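Local coordinates for xylan esterase 1 (Thermoanaerobacterium sp. 'JW/SL YS485', PDB 3FCY), which probably removes acetyl groups from acetylated xylan or its fragments and, like other family CE7 esterases, from cephalosporin C, at residues R239-D244 with P262-E267; D255-F260 with N268-K273; L128-A133 with Q339-L344. One frame throughout, in Å; residues are numbered along the deposited sequence.

Contact 1 (R239-D244 with P262-E267)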
loop_
_atom_site.group_PDB
_atom_site.type_symbol
_atom_site.label_atom_id
_atom_site.label_comp_id
_atom_site.label_asym_id
_atom_site.label_seq_id
_atom_site.Cartn_x
_atom_site.Cartn_y
_atom_site.Cartn_z
ATOM N N ARG A 239 -6.719 25.854 4.359
ATOM C CA ARG A 239 -6.358 25.038 5.513
ATOM C C ARG A 239 -5.989 23.623 5.073
ATOM O O ARG A 239 -4.991 23.062 5.525
ATOM C CB ARG A 239 -7.520 24.980 6.510
ATOM C CG ARG A 239 -7.286 24.061 7.697
ATOM C CD ARG A 239 -6.082 24.486 8.529
ATOM N NE ARG A 239 -5.939 23.641 9.710
ATOM C CZ ARG A 239 -4.903 23.677 10.543
ATOM N NH1 ARG A 239 -3.904 24.526 10.332
ATOM N NH2 ARG A 239 -4.862 22.858 11.588
ATOM N N VAL A 240 -6.805 23.050 4.196
ATOM C CA VAL A 240 -6.552 21.703 3.687
ATOM C C VAL A 240 -5.157 21.645 3.062
ATOM O O VAL A 240 -4.390 20.712 3.301
ATOM C CB VAL A 240 -7.587 21.310 2.606
ATOM C CG1 VAL A 240 -7.275 19.916 2.064
ATOM C CG2 VAL A 240 -8.994 21.355 3.184
ATOM N N TRP A 241 -4.836 22.655 2.259
ATOM C CA TRP A 241 -3.546 22.714 1.592
ATOM C C TRP A 241 -2.410 22.864 2.604
ATOM O O TRP A 241 -1.360 22.229 2.459
ATOM C CB TRP A 241 -3.526 23.875 0.588
ATOM C CG TRP A 241 -2.205 24.041 -0.100
ATOM C CD1 TRP A 241 -1.723 23.315 -1.154
ATOM C CD2 TRP A 241 -1.159 24.941 0.279
ATOM N NE1 TRP A 241 -0.436 23.704 -1.452
ATOM C CE2 TRP A 241 -0.065 24.702 -0.587
ATOM C CE3 TRP A 241 -1.038 25.925 1.269
ATOM C CZ2 TRP A 241 1.136 25.411 -0.490
ATOM C CZ3 TRP A 241 0.165 26.634 1.366
ATOM C CH2 TRP A 241 1.233 26.370 0.489
ATOM N N ASP A 242 -2.623 23.689 3.632
ATOM C CA ASP A 242 -1.609 23.905 4.670
ATOM C C ASP A 242 -1.239 22.612 5.402
ATOM O O ASP A 242 -0.088 22.415 5.792
ATOM C CB ASP A 242 -2.090 24.925 5.713
ATOM C CG ASP A 242 -2.207 26.337 5.158
ATOM O OD1 ASP A 242 -1.547 26.651 4.142
ATOM O OD2 ASP A 242 -2.949 27.143 5.759
ATOM N N LEU A 243 -2.222 21.738 5.595
ATOM C CA LEU A 243 -1.999 20.471 6.288
ATOM C C LEU A 243 -1.435 19.392 5.366
ATOM O O LEU A 243 -1.353 18.228 5.755
ATOM C CB LEU A 243 -3.315 19.970 6.895
ATOM C CG LEU A 243 -3.995 20.864 7.936
ATOM C CD1 LEU A 243 -5.383 20.328 8.247
ATOM C CD2 LEU A 243 -3.144 20.917 9.196
ATOM N N ASP A 244 -1.036 19.781 4.159
ATOM C CA ASP A 244 -0.511 18.830 3.178
ATOM C C ASP A 244 -1.558 17.740 2.963
ATOM O O ASP A 244 -1.228 16.566 2.792
ATOM C CB ASP A 244 0.800 18.187 3.658
ATOM C CG ASP A 244 1.963 19.170 3.709
ATOM O OD1 ASP A 244 1.968 20.152 2.934
ATOM O OD2 ASP A 244 2.890 18.944 4.516
ATOM N N PRO A 262 2.934 26.470 -10.433
ATOM C CA PRO A 262 3.909 25.631 -9.730
ATOM C C PRO A 262 4.701 26.290 -8.613
ATOM O O PRO A 262 5.004 25.644 -7.611
ATOM C CB PRO A 262 4.797 25.112 -10.861
ATOM C CG PRO A 262 4.739 26.209 -11.867
ATOM C CD PRO A 262 3.264 26.548 -11.867
ATOM N N ARG A 263 5.039 27.565 -8.763
ATOM C CA ARG A 263 5.794 28.232 -7.711
ATOM C C ARG A 263 4.928 29.114 -6.821
ATOM O O ARG A 263 5.436 29.913 -6.030
ATOM C CB ARG A 263 6.956 29.030 -8.306
ATOM C CG ARG A 263 7.969 28.136 -9.020
ATOM C CD ARG A 263 9.344 28.778 -9.113
ATOM N NE ARG A 263 9.303 30.108 -9.710
ATOM C CZ ARG A 263 8.809 30.377 -10.914
ATOM N NH1 ARG A 263 8.306 29.405 -11.665
ATOM N NH2 ARG A 263 8.827 31.622 -11.372
ATOM N N HIS A 264 3.615 28.950 -6.951
ATOM C CA HIS A 264 2.644 29.692 -6.152
ATOM C C HIS A 264 2.763 31.209 -6.197
ATOM O O HIS A 264 2.701 31.880 -5.164
ATOM C CB HIS A 264 2.700 29.215 -4.693
ATOM C CG HIS A 264 2.069 27.876 -4.478
ATOM N ND1 HIS A 264 1.176 27.629 -3.456
ATOM C CD2 HIS A 264 2.184 26.714 -5.165
ATOM C CE1 HIS A 264 0.769 26.374 -3.524
ATOM N NE2 HIS A 264 1.367 25.797 -4.551
ATOM N N GLU A 265 2.916 31.748 -7.399
ATOM C CA GLU A 265 3.031 33.186 -7.574
ATOM C C GLU A 265 1.659 33.851 -7.513
ATOM O O GLU A 265 1.561 35.066 -7.359
ATOM C CB GLU A 265 3.711 33.492 -8.912
ATOM C CG GLU A 265 5.183 33.110 -8.942
ATOM C CD GLU A 265 5.830 33.345 -10.293
ATOM O OE1 GLU A 265 7.078 33.358 -10.358
ATOM O OE2 GLU A 265 5.094 33.505 -11.291
ATOM N N ARG A 266 0.603 33.048 -7.626
ATOM C CA ARG A 266 -0.764 33.570 -7.580
ATOM C C ARG A 266 -1.565 32.897 -6.466
ATOM O O ARG A 266 -2.791 32.864 -6.502
ATOM C CB ARG A 266 -1.458 33.336 -8.927
ATOM C CG ARG A 266 -0.714 33.938 -10.111
ATOM C CD ARG A 266 -1.452 33.711 -11.419
ATOM N NE ARG A 266 -1.552 32.297 -11.776
ATOM C CZ ARG A 266 -2.686 31.603 -11.794
ATOM N NH1 ARG A 266 -3.833 32.185 -11.467
ATOM N NH2 ARG A 266 -2.678 30.327 -12.166
ATOM N N GLU A 267 -0.857 32.375 -5.472
ATOM C CA GLU A 267 -1.479 31.676 -4.354
ATOM C C GLU A 267 -2.625 32.420 -3.671
ATOM O O GLU A 267 -3.737 31.896 -3.576
ATOM C CB GLU A 267 -0.416 31.324 -3.314
ATOM C CG GLU A 267 -0.953 30.550 -2.126
ATOM C CD GLU A 267 0.144 30.132 -1.181
ATOM O OE1 GLU A 267 1.036 29.372 -1.615
ATOM O OE2 GLU A 267 0.119 30.564 -0.008
#

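Contact 2 (D255-F260 with N268-K273)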
loop_
_atom_site.group_PDB
_atom_site.type_symbol
_atom_site.label_atom_id
_atom_site.label_comp_id
_atom_site.label_asym_id
_atom_site.label_seq_id
_atom_site.Cartn_x
_atom_site.Cartn_y
_atom_site.Cartn_z
ATOM N N ASP A 255 -3.422 19.631 -8.012
ATOM C CA ASP A 255 -3.250 19.507 -9.460
ATOM C C ASP A 255 -3.231 20.888 -10.102
ATOM O O ASP A 255 -2.418 21.165 -10.988
ATOM C CB ASP A 255 -4.392 18.702 -10.095
ATOM C CG ASP A 255 -4.393 17.237 -9.681
ATOM O OD1 ASP A 255 -3.389 16.764 -9.109
ATOM O OD2 ASP A 255 -5.406 16.558 -9.944
ATOM N N TYR A 256 -4.140 21.752 -9.659
ATOM C CA TYR A 256 -4.213 23.098 -10.205
ATOM C C TYR A 256 -2.884 23.839 -10.093
ATOM O O TYR A 256 -2.366 24.350 -11.084
ATOM C CB TYR A 256 -5.291 23.923 -9.504
ATOM C CG TYR A 256 -5.368 25.312 -10.079
ATOM C CD1 TYR A 256 -6.050 25.557 -11.271
ATOM C CD2 TYR A 256 -4.684 26.369 -9.482
ATOM C CE1 TYR A 256 -6.045 26.818 -11.856
ATOM C CE2 TYR A 256 -4.671 27.636 -10.060
ATOM C CZ TYR A 256 -5.351 27.853 -11.244
ATOM O OH TYR A 256 -5.332 29.104 -11.817
ATOM N N PHE A 257 -2.343 23.913 -8.881
ATOM C CA PHE A 257 -1.076 24.603 -8.670
ATOM C C PHE A 257 0.072 23.966 -9.452
ATOM O O PHE A 257 0.877 24.665 -10.067
ATOM C CB PHE A 257 -0.738 24.641 -7.177
ATOM C CG PHE A 257 -1.436 25.743 -6.428
ATOM C CD1 PHE A 257 -1.039 27.069 -6.589
ATOM C CD2 PHE A 257 -2.510 25.462 -5.584
ATOM C CE1 PHE A 257 -1.703 28.101 -5.920
ATOM C CE2 PHE A 257 -3.179 26.487 -4.912
ATOM C CZ PHE A 257 -2.775 27.808 -5.081
ATOM N N ARG A 258 0.146 22.641 -9.431
ATOM C CA ARG A 258 1.205 21.934 -10.140
ATOM C C ARG A 258 1.230 22.291 -11.622
ATOM O O ARG A 258 2.300 22.448 -12.218
ATOM C CB ARG A 258 1.034 20.418 -9.984
ATOM C CG ARG A 258 1.486 19.858 -8.631
ATOM C CD ARG A 258 1.117 18.381 -8.475
ATOM N NE ARG A 258 1.795 17.507 -9.431
ATOM C CZ ARG A 258 3.009 16.986 -9.253
ATOM N NH1 ARG A 258 3.698 17.245 -8.148
ATOM N NH2 ARG A 258 3.534 16.200 -10.183
ATOM N N LEU A 259 0.048 22.438 -12.209
ATOM C CA LEU A 259 -0.064 22.737 -13.629
ATOM C C LEU A 259 -0.120 24.206 -14.017
ATOM O O LEU A 259 0.449 24.597 -15.035
ATOM C CB LEU A 259 -1.303 22.049 -14.201
ATOM C CG LEU A 259 -1.345 20.523 -14.167
ATOM C CD1 LEU A 259 -2.774 20.054 -14.431
ATOM C CD2 LEU A 259 -0.390 19.962 -15.205
ATOM N N PHE A 260 -0.799 25.014 -13.211
ATOM C CA PHE A 260 -0.988 26.423 -13.528
ATOM C C PHE A 260 -0.265 27.462 -12.677
ATOM O O PHE A 260 -0.240 28.638 -13.032
ATOM C CB PHE A 260 -2.491 26.705 -13.545
ATOM C CG PHE A 260 -3.249 25.798 -14.470
ATOM C CD1 PHE A 260 -3.155 25.957 -15.849
ATOM C CD2 PHE A 260 -3.997 24.738 -13.968
ATOM C CE1 PHE A 260 -3.793 25.066 -16.722
ATOM C CE2 PHE A 260 -4.640 23.844 -14.827
ATOM C CZ PHE A 260 -4.537 24.006 -16.207
ATOM N N ASN A 268 -2.364 33.635 -3.198
ATOM C CA ASN A 268 -3.403 34.403 -2.516
ATOM C C ASN A 268 -4.616 34.666 -3.401
ATOM O O ASN A 268 -5.753 34.604 -2.933
ATOM C CB ASN A 268 -2.849 35.732 -1.991
ATOM C CG ASN A 268 -3.863 36.483 -1.146
ATOM O OD1 ASN A 268 -4.399 35.942 -0.177
ATOM N ND2 ASN A 268 -4.134 37.728 -1.509
ATOM N N GLU A 269 -4.381 34.953 -4.677
ATOM C CA GLU A 269 -5.484 35.212 -5.596
ATOM C C GLU A 269 -6.295 33.941 -5.835
ATOM O O GLU A 269 -7.517 33.988 -5.972
ATOM C CB GLU A 269 -4.966 35.722 -6.938
ATOM C CG GLU A 269 -4.122 36.980 -6.865
ATOM C CD GLU A 269 -3.790 37.516 -8.244
ATOM O OE1 GLU A 269 -3.380 36.709 -9.110
ATOM O OE2 GLU A 269 -3.937 38.739 -8.465
ATOM N N VAL A 270 -5.606 32.807 -5.899
ATOM C CA VAL A 270 -6.274 31.533 -6.124
ATOM C C VAL A 270 -7.187 31.182 -4.952
ATOM O O VAL A 270 -8.374 30.911 -5.140
ATOM C CB VAL A 270 -5.246 30.395 -6.334
ATOM C CG1 VAL A 270 -5.953 29.047 -6.387
ATOM C CG2 VAL A 270 -4.483 30.631 -7.630
ATOM N N PHE A 271 -6.635 31.196 -3.742
ATOM C CA PHE A 271 -7.434 30.865 -2.572
ATOM C C PHE A 271 -8.507 31.902 -2.261
ATOM O O PHE A 271 -9.549 31.564 -1.710
ATOM C CB PHE A 271 -6.534 30.631 -1.359
ATOM C CG PHE A 271 -5.832 29.304 -1.386
ATOM C CD1 PHE A 271 -4.456 29.225 -1.587
ATOM C CD2 PHE A 271 -6.556 28.123 -1.241
ATOM C CE1 PHE A 271 -3.814 27.988 -1.646
ATOM C CE2 PHE A 271 -5.921 26.881 -1.299
ATOM C CZ PHE A 271 -4.549 26.813 -1.503
ATOM N N THR A 272 -8.263 33.160 -2.618
ATOM C CA THR A 272 -9.255 34.203 -2.379
ATOM C C THR A 272 -10.441 33.940 -3.298
ATOM O O THR A 272 -11.596 34.052 -2.888
ATOM C CB THR A 272 -8.691 35.614 -2.677
ATOM O OG1 THR A 272 -7.639 35.913 -1.748
ATOM C CG2 THR A 272 -9.783 36.668 -2.554
ATOM N N LYS A 273 -10.149 33.587 -4.544
ATOM C CA LYS A 273 -11.199 33.297 -5.508
ATOM C C LYS A 273 -11.990 32.069 -5.057
ATOM O O LYS A 273 -13.218 32.024 -5.192
ATOM C CB LYS A 273 -10.594 33.068 -6.889
ATOM C CG LYS A 273 -11.613 33.084 -8.007
ATOM C CD LYS A 273 -10.920 33.206 -9.352
ATOM C CE LYS A 273 -11.921 33.276 -10.493
ATOM N NZ LYS A 273 -11.215 33.444 -11.794
#

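Contact 3 (L128-A133 with Q339-L344). With CA (calcium ion), chain D.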
loop_
_atom_site.group_PDB
_atom_site.type_symbol
_atom_site.label_atom_id
_atom_site.label_comp_id
_atom_site.label_asym_id
_atom_site.label_seq_id
_atom_site.Cartn_x
_atom_site.Cartn_y
_atom_site.Cartn_z
ATOM N N LEU A 128 -37.239 6.471 1.857
ATOM C CA LEU A 128 -38.545 6.219 2.457
ATOM C C LEU A 128 -38.588 6.226 3.980
ATOM O O LEU A 128 -39.671 6.214 4.565
ATOM C CB LEU A 128 -39.111 4.893 1.937
ATOM C CG LEU A 128 -39.327 4.813 0.422
ATOM C CD1 LEU A 128 -39.815 3.414 0.046
ATOM C CD2 LEU A 128 -40.334 5.884 -0.012
ATOM N N ASN A 129 -37.432 6.240 4.633
ATOM C CA ASN A 129 -37.435 6.262 6.090
ATOM C C ASN A 129 -38.065 7.569 6.573
ATOM O O ASN A 129 -38.772 7.585 7.578
ATOM C CB ASN A 129 -36.013 6.084 6.645
ATOM C CG ASN A 129 -35.058 7.170 6.193
ATOM O OD1 ASN A 129 -35.180 7.708 5.096
ATOM N ND2 ASN A 129 -34.080 7.479 7.035
ATOM N N TYR A 130 -37.829 8.662 5.851
ATOM C CA TYR A 130 -38.436 9.934 6.233
ATOM C C TYR A 130 -39.866 10.035 5.705
ATOM O O TYR A 130 -40.694 10.755 6.268
ATOM C CB TYR A 130 -37.602 11.120 5.740
ATOM C CG TYR A 130 -36.421 11.412 6.636
ATOM C CD1 TYR A 130 -35.204 10.750 6.457
ATOM C CD2 TYR A 130 -36.535 12.316 7.694
ATOM C CE1 TYR A 130 -34.128 10.982 7.310
ATOM C CE2 TYR A 130 -35.467 12.555 8.556
ATOM C CZ TYR A 130 -34.265 11.884 8.355
ATOM O OH TYR A 130 -33.198 12.121 9.189
ATOM N N VAL A 131 -40.163 9.313 4.630
ATOM C CA VAL A 131 -41.517 9.326 4.089
ATOM C C VAL A 131 -42.395 8.639 5.139
ATOM O O VAL A 131 -43.558 8.995 5.319
ATOM C CB VAL A 131 -41.608 8.562 2.740
ATOM C CG1 VAL A 131 -43.065 8.457 2.291
ATOM C CG2 VAL A 131 -40.793 9.295 1.672
ATOM N N ALA A 132 -41.826 7.658 5.834
ATOM C CA ALA A 132 -42.557 6.950 6.881
ATOM C C ALA A 132 -42.973 7.954 7.954
ATOM O O ALA A 132 -43.974 7.760 8.645
ATOM C CB ALA A 132 -41.685 5.862 7.500
ATOM N N ALA A 133 -42.196 9.025 8.083
ATOM C CA ALA A 133 -42.473 10.062 9.067
ATOM C C ALA A 133 -43.399 11.130 8.501
ATOM O O ALA A 133 -43.628 12.157 9.136
ATOM C CB ALA A 133 -41.170 10.697 9.538
ATOM N N GLN A 339 -34.135 12.397 14.566
ATOM C CA GLN A 339 -34.842 12.993 15.693
ATOM C C GLN A 339 -34.763 14.511 15.550
ATOM O O GLN A 339 -35.714 15.222 15.864
ATOM C CB GLN A 339 -34.214 12.553 17.016
ATOM C CG GLN A 339 -34.471 11.092 17.386
ATOM C CD GLN A 339 -35.953 10.781 17.564
ATOM O OE1 GLN A 339 -36.706 11.591 18.103
ATOM N NE2 GLN A 339 -36.372 9.596 17.123
ATOM N N PHE A 340 -33.626 14.998 15.057
ATOM C CA PHE A 340 -33.414 16.433 14.853
ATOM C C PHE A 340 -34.376 16.939 13.777
ATOM O O PHE A 340 -34.983 18.006 13.921
ATOM C CB PHE A 340 -31.970 16.685 14.410
ATOM C CG PHE A 340 -31.618 18.142 14.233
ATOM C CD1 PHE A 340 -31.538 18.997 15.333
ATOM C CD2 PHE A 340 -31.309 18.646 12.971
ATOM C CE1 PHE A 340 -31.147 20.333 15.179
ATOM C CE2 PHE A 340 -30.918 19.977 12.806
ATOM C CZ PHE A 340 -30.835 20.821 13.919
ATOM N N MET A 341 -34.514 16.170 12.700
ATOM C CA MET A 341 -35.402 16.554 11.607
ATOM C C MET A 341 -36.866 16.467 12.020
ATOM O O MET A 341 -37.680 17.287 11.596
ATOM C CB MET A 341 -35.159 15.677 10.371
ATOM C CG MET A 341 -33.923 16.077 9.562
ATOM S SD MET A 341 -34.037 17.775 8.919
ATOM C CE MET A 341 -32.432 17.973 8.154
ATOM N N LEU A 342 -37.196 15.475 12.842
ATOM C CA LEU A 342 -38.565 15.308 13.309
ATOM C C LEU A 342 -39.017 16.540 14.087
ATOM O O LEU A 342 -40.214 16.750 14.286
ATOM C CB LEU A 342 -38.693 14.040 14.165
ATOM C CG LEU A 342 -38.689 12.744 13.340
ATOM C CD1 LEU A 342 -38.676 11.517 14.249
ATOM C CD2 LEU A 342 -39.923 12.732 12.436
ATOM N N GLU A 343 -38.056 17.355 14.518
ATOM C CA GLU A 343 -38.355 18.595 15.233
ATOM C C GLU A 343 -39.083 19.579 14.306
ATOM O O GLU A 343 -39.486 20.652 14.734
ATOM C CB GLU A 343 -37.063 19.260 15.734
ATOM C CG GLU A 343 -36.452 18.650 16.997
ATOM C CD GLU A 343 -35.112 19.289 17.368
ATOM O OE1 GLU A 343 -34.917 20.500 17.116
ATOM O OE2 GLU A 343 -34.253 18.580 17.929
ATOM N N LEU A 344 -39.228 19.238 13.028
ATOM C CA LEU A 344 -39.916 20.136 12.101
ATOM C C LEU A 344 -41.432 20.146 12.336
ATOM O O LEU A 344 -42.109 21.121 12.015
ATOM C CB LEU A 344 -39.602 19.747 10.649
ATOM C CG LEU A 344 -38.167 20.080 10.221
ATOM C CD1 LEU A 344 -37.855 19.459 8.860
ATOM C CD2 LEU A 344 -37.995 21.597 10.183
HETATM CA CA CA D . -40.992 20.561 16.881
HETATM O O HOH W 1 -41.240 17.967 17.731
#

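Contact 1 (R239-D244 with P262-E267)
The rings of W241 and H264 meet obliquely: their planes are inclined by 33° and the centroid of the six-membered indole ring lies 5.0 Å from that of the imidazole. Two other relations of the imidazole are better defined. F257 stacks on its ring, and the carboxylate of E267 lies at its edge, in the ring plane. The contact joins helix 237-242, which ends in a Schellman motif with D244 at positive phi as its C-prime residue, to the loop that leads into helix 267-274.

W241 CZ2 makes the closest approach, 3.2 Å from H264 CE1, and CE2 follows at 3.5 Å from the same carbon. With its CG anti to the backbone N (chi1 177°), the indole reaches out from the helix toward the imidazole, which comes from the opposite direction. A His-carboxylate hydrogen bond helps to fix the rotation of H264: ND1 donates to E267 OE1 at 2.5 Å, a short bond that reaches the carboxylate on its anti side. D324 of the second subunit takes up the remaining N-H groups, its OD1 bonded to W241 NE1 and its OD2 to H264 NE2. One carboxylate thus ties both rings into the subunit interface. Carboxylates at both imidazole nitrogens would favour a protonated, positively charged H264.

E267 crosses the indole at about a right angle, the carboxylate plane turned 58° from the ring, and OE1, already the acceptor of ND1, lies 3.7 Å from W241 CH2.

Contact 2 (D255-F260 with N268-K273)
F257 carries its CG anti to the carbonyl carbon (chi1 -82°), which extends the phenyl ring toward V270 and F271, while V270 has CG1 anti to its own backbone N and so presents both methyls to the facing helix. The branches divide the work. CG1 of V270 lies 3.7 Å from F257 CZ, and CG2 sits 3.9 Å from Y256 CE2, so that the valine is lodged against two consecutive aromatic side chains. F257 CZ also approaches F271 CE1 at 3.6 Å. The F257 and F271 rings meet obliquely, inclined at 32° with centroids 5.5 Å apart.

Helices 251-260 and 267-274 form a helical hairpin, their segments running roughly antiparallel at 144°. The segment axes come no closer than 12.3 Å, and the nearest CA atoms belong to F257 and V270; large rings therefore span the gap, with no close backbone approach. F271 also packs on Y237 and K238, which brings helix 237-242 into the cluster.

Y256 has a polar end as well as an apolar flank. Its OH bonds to D169 and to R266, whose NH2 also reaches the F260 carbonyl at the end of the first helix. On one face of the Y256 ring lies CB of F260, offset toward the rim. Within the second helix, T272 OG1 donates to N268 O at 2.6 Å from the face of the carbonyl opposite to T272 N, so this oxygen accepts two bonds.

No hydrogen bond passes between the two segments. Their mutual grip consequently depends on apolar fit among four buried side chains, while the phenol hydroxyl is satisfied beside that core.

Contact 3 (L128-A133 with Q339-L344)
Y130 and M341 touch through the rim of the ring: M341 CB lies 3.6 Å from Y130 CE2, near the plane of the phenol. M341 CG follows at 4.0 Å from the same ring carbon and equally far from Y130 OH, and the two side chains cross at about a right angle. Beyond CG the methionine bends (chi2 -61°), which leads its sulfur and methyl away from the tyrosine. A second apolar touch joins A133 CB to L342 CD2 at 3.8 Å. No hydrogen bond links the segments.

Beneath this first shell, both Y130 and M341 pack on L111 of strand 108-114, and M341 reaches V228 and K226 of strand 226-230. In the alpha/beta hydrolase fold this places helix 128-131 and the C-terminal helix 333-342 side by side against the central sheet. The A133 carbonyl accepts a hydrogen bond from the hydroxyl of Y345, so the loop after the first helix is tied to the chain end as well.

Y345 also belongs to the calcium site. Its carbonyl oxygen and that of E343 bind the ion, with E343 O at 2.6 Å and a water at 2.7 Å from the calcium. The side chain of E343 is engaged separately, its OE1 in a salt bridge with K226. Further out, the fourth subunit packs its own A132 on A132 and its F79 on A133.

Contacts 1 and 2 adjoin, their centres 7 Å apart, and their segments alternate along the chain: 239-244, 255-260, 262-267, then 268-273. Together they bind helices 237-242, 251-260 and 267-274 into one small helical cluster, and both touch the second subunit. Contact 3 lies on the opposite side of the chain's centre, its centre about 42 Å from that of contact 1 and 41 Å from that of contact 2. Its segments come before and after all the others in sequence, pairing an early helix with the C-terminal one beside the central sheet and facing the fourth subunit. Different subunit interfaces of the six-chain assembly thus border opposite sides of one chain.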